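Local atomic coordinates of gene product PA4716 (Pseudomonas aeruginosa, PDB entry 1U0K), a protein that is of unknown function but is probably an isomerase of the PhzF type, with a diaminopimelate epimerase-like fold. Residues L10-R16 / V270-Q275. Numbering follows the deposited sequence.
Sequences LDVFAER and VGGHVQ
The Phe13 ring meets strand 270-275 by its rim: Gly271 O lies in the ring plane, 3.4 Å from CE2, and Val270 CG1 is also near that plane beside CZ, while one face carries Val12 CG1, offset toward the rim. The His273 ring is met by Glu15, whose CG approaches CD2 to 3.5 Å; the carboxylate and imidazole planes are 31° apart, and Tyr119 adds an edge-to-face ring contact. These rings flank the end of an antiparallel pairing between strand 6-12 and strand 267-282 near the C-terminus, in a PhzF-family protein of the diaminopimelate epimerase clan. The register of the pairing is fixed by the hydrogen-bonded pair Asp11-Gln275, with Asp11 N to Gln275 O and Gln275 N to Asp11 O both 2.9 Å, followed by the non-hydrogen-bonded pair Val12-Val274. Phe13 then leaves the strand with a positive phi, and His273 O takes a 3.0 Å hydrogen bond from Ala14 N, which stands above the carbonyl plane, plus a weak one from Phe13 N. With CG anti to its carbonyl carbon, Phe13 sends its ring back along the glycines, where CD2 comes near Gly272 CA. The Phe13 side chain also touches His77 and Leu80, and is about 9 Å from that of Glu48, the predicted active-site residue. On the face bearing Val12 and Val274, Leu10 CD2 reaches Val274 CG1 at 3.8 Å. Glu15 OE1 has its salt bridge with Arg257. A bend at chi2 (-58°) brings the Gln275 amide up to the backbone of Ala14; OE1 forms a hydrogen bond with Ser116 OG, and NE2 donates a hydrogen bond to Ala14 O at 2.9 Å, with that oxygen only 8° out of the amide plane.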
loop_
_atom_site.group_PDB
_atom_site.type_symbol
_atom_site.label_atom_id
_atom_site.label_comp_id
_atom_site.label_asym_id
_atom_site.label_seq_id
_atom_site.Cartn_x
_atom_site.Cartn_y
_atom_site.Cartn_z
ATOM N N LEU A 10 0.070 4.557 13.378
ATOM C CA LEU A 10 -0.581 5.792 13.800
ATOM C C LEU A 10 -1.425 6.340 12.664
ATOM O O LEU A 10 -1.177 6.038 11.506
ATOM C CB LEU A 10 0.473 6.858 14.145
ATOM C CG LEU A 10 1.158 6.795 15.505
ATOM C CD1 LEU A 10 1.998 5.573 15.677
ATOM C CD2 LEU A 10 2.012 8.037 15.696
ATOM N N ASP A 11 -2.392 7.180 13.001
ATOM C CA ASP A 11 -3.062 8.017 12.013
ATOM C C ASP A 11 -2.780 9.476 12.294
ATOM O O ASP A 11 -2.915 9.926 13.427
ATOM C CB ASP A 11 -4.562 7.798 12.064
ATOM C CG ASP A 11 -4.964 6.473 11.512
ATOM O OD1 ASP A 11 -4.297 5.976 10.570
ATOM O OD2 ASP A 11 -5.934 5.849 11.967
ATOM N N VAL A 12 -2.411 10.210 11.249
ATOM C CA VAL A 12 -2.094 11.631 11.358
ATOM C C VAL A 12 -3.166 12.445 10.621
ATOM O O VAL A 12 -3.677 12.017 9.574
ATOM C CB VAL A 12 -0.702 11.927 10.771
ATOM C CG1 VAL A 12 -0.330 13.409 10.964
ATOM C CG2 VAL A 12 0.362 11.019 11.399
ATOM N N PHE A 13 -3.483 13.616 11.171
ATOM C CA PHE A 13 -4.640 14.422 10.749
ATOM C C PHE A 13 -5.935 13.643 10.985
ATOM O O PHE A 13 -6.805 13.547 10.109
ATOM C CB PHE A 13 -4.512 14.882 9.297
ATOM C CG PHE A 13 -3.241 15.646 9.006
ATOM C CD1 PHE A 13 -2.321 15.164 8.085
ATOM C CD2 PHE A 13 -2.973 16.848 9.640
ATOM C CE1 PHE A 13 -1.163 15.856 7.800
ATOM C CE2 PHE A 13 -1.804 17.553 9.358
ATOM C CZ PHE A 13 -0.902 17.058 8.440
ATOM N N ALA A 14 -6.051 13.114 12.199
ATOM C CA ALA A 14 -7.084 12.156 12.575
ATOM C C ALA A 14 -7.553 12.442 13.995
ATOM O O ALA A 14 -6.782 12.343 14.949
ATOM C CB ALA A 14 -6.530 10.720 12.470
ATOM N N GLU A 15 -8.824 12.810 14.143
ATOM C CA GLU A 15 -9.394 13.021 15.464
ATOM C C GLU A 15 -9.971 11.734 16.048
ATOM O O GLU A 15 -10.226 11.671 17.245
ATOM C CB GLU A 15 -10.442 14.137 15.432
ATOM C CG GLU A 15 -9.843 15.445 14.939
ATOM C CD GLU A 15 -10.690 16.675 15.189
ATOM O OE1 GLU A 15 -10.698 17.565 14.301
ATOM O OE2 GLU A 15 -11.317 16.782 16.266
ATOM N N ARG A 16 -10.169 10.724 15.200
ATOM C CA ARG A 16 -10.542 9.377 15.635
ATOM C C ARG A 16 -9.674 8.334 14.929
ATOM O O ARG A 16 -9.168 8.585 13.847
ATOM C CB ARG A 16 -12.000 9.092 15.287
ATOM C CG ARG A 16 -13.006 9.900 16.070
ATOM C CD ARG A 16 -14.437 9.482 15.793
ATOM N NE ARG A 16 -14.706 9.429 14.360
ATOM C CZ ARG A 16 -15.052 10.473 13.612
ATOM N NH1 ARG A 16 -15.192 11.682 14.143
ATOM N NH2 ARG A 16 -15.268 10.304 12.315
ATOM N N VAL A 270 2.564 23.709 10.521
ATOM C CA VAL A 270 1.549 22.740 10.129
ATOM C C VAL A 270 1.253 21.825 11.319
ATOM O O VAL A 270 2.168 21.355 11.975
ATOM C CB VAL A 270 2.015 21.900 8.923
ATOM C CG1 VAL A 270 0.930 20.914 8.490
ATOM C CG2 VAL A 270 2.438 22.797 7.748
ATOM N N GLY A 271 -0.019 21.598 11.610
ATOM C CA GLY A 271 -0.404 20.774 12.746
ATOM C C GLY A 271 -1.621 19.917 12.488
ATOM O O GLY A 271 -2.354 20.107 11.521
ATOM N N GLY A 272 -1.842 18.964 13.379
ATOM C CA GLY A 272 -2.979 18.081 13.292
ATOM C C GLY A 272 -3.060 17.119 14.460
ATOM O O GLY A 272 -2.097 16.946 15.209
ATOM N N HIS A 273 -4.224 16.495 14.601
ATOM C CA HIS A 273 -4.437 15.453 15.586
ATOM C C HIS A 273 -3.802 14.131 15.142
ATOM O O HIS A 273 -3.711 13.838 13.947
ATOM C CB HIS A 273 -5.934 15.278 15.863
ATOM C CG HIS A 273 -6.555 16.459 16.545
ATOM N ND1 HIS A 273 -6.500 16.643 17.909
ATOM C CD2 HIS A 273 -7.233 17.521 16.048
ATOM C CE1 HIS A 273 -7.115 17.771 18.225
ATOM N NE2 HIS A 273 -7.576 18.318 17.115
ATOM N N VAL A 274 -3.360 13.353 16.120
ATOM C CA VAL A 274 -2.706 12.075 15.887
ATOM C C VAL A 274 -3.274 11.029 16.832
ATOM O O VAL A 274 -3.423 11.279 18.019
ATOM C CB VAL A 274 -1.181 12.178 16.106
ATOM C CG1 VAL A 274 -0.517 10.830 15.840
ATOM C CG2 VAL A 274 -0.577 13.278 15.223
ATOM N N GLN A 275 -3.598 9.860 16.286
ATOM C CA GLN A 275 -4.050 8.722 17.066
ATOM C C GLN A 275 -3.053 7.581 16.957
ATOM O O GLN A 275 -2.489 7.357 15.898
ATOM C CB GLN A 275 -5.397 8.228 16.540
ATOM C CG GLN A 275 -6.454 9.306 16.430
ATOM C CD GLN A 275 -6.735 10.015 17.749
ATOM O OE1 GLN A 275 -6.889 9.378 18.793
ATOM N NE2 GLN A 275 -6.802 11.334 17.700
#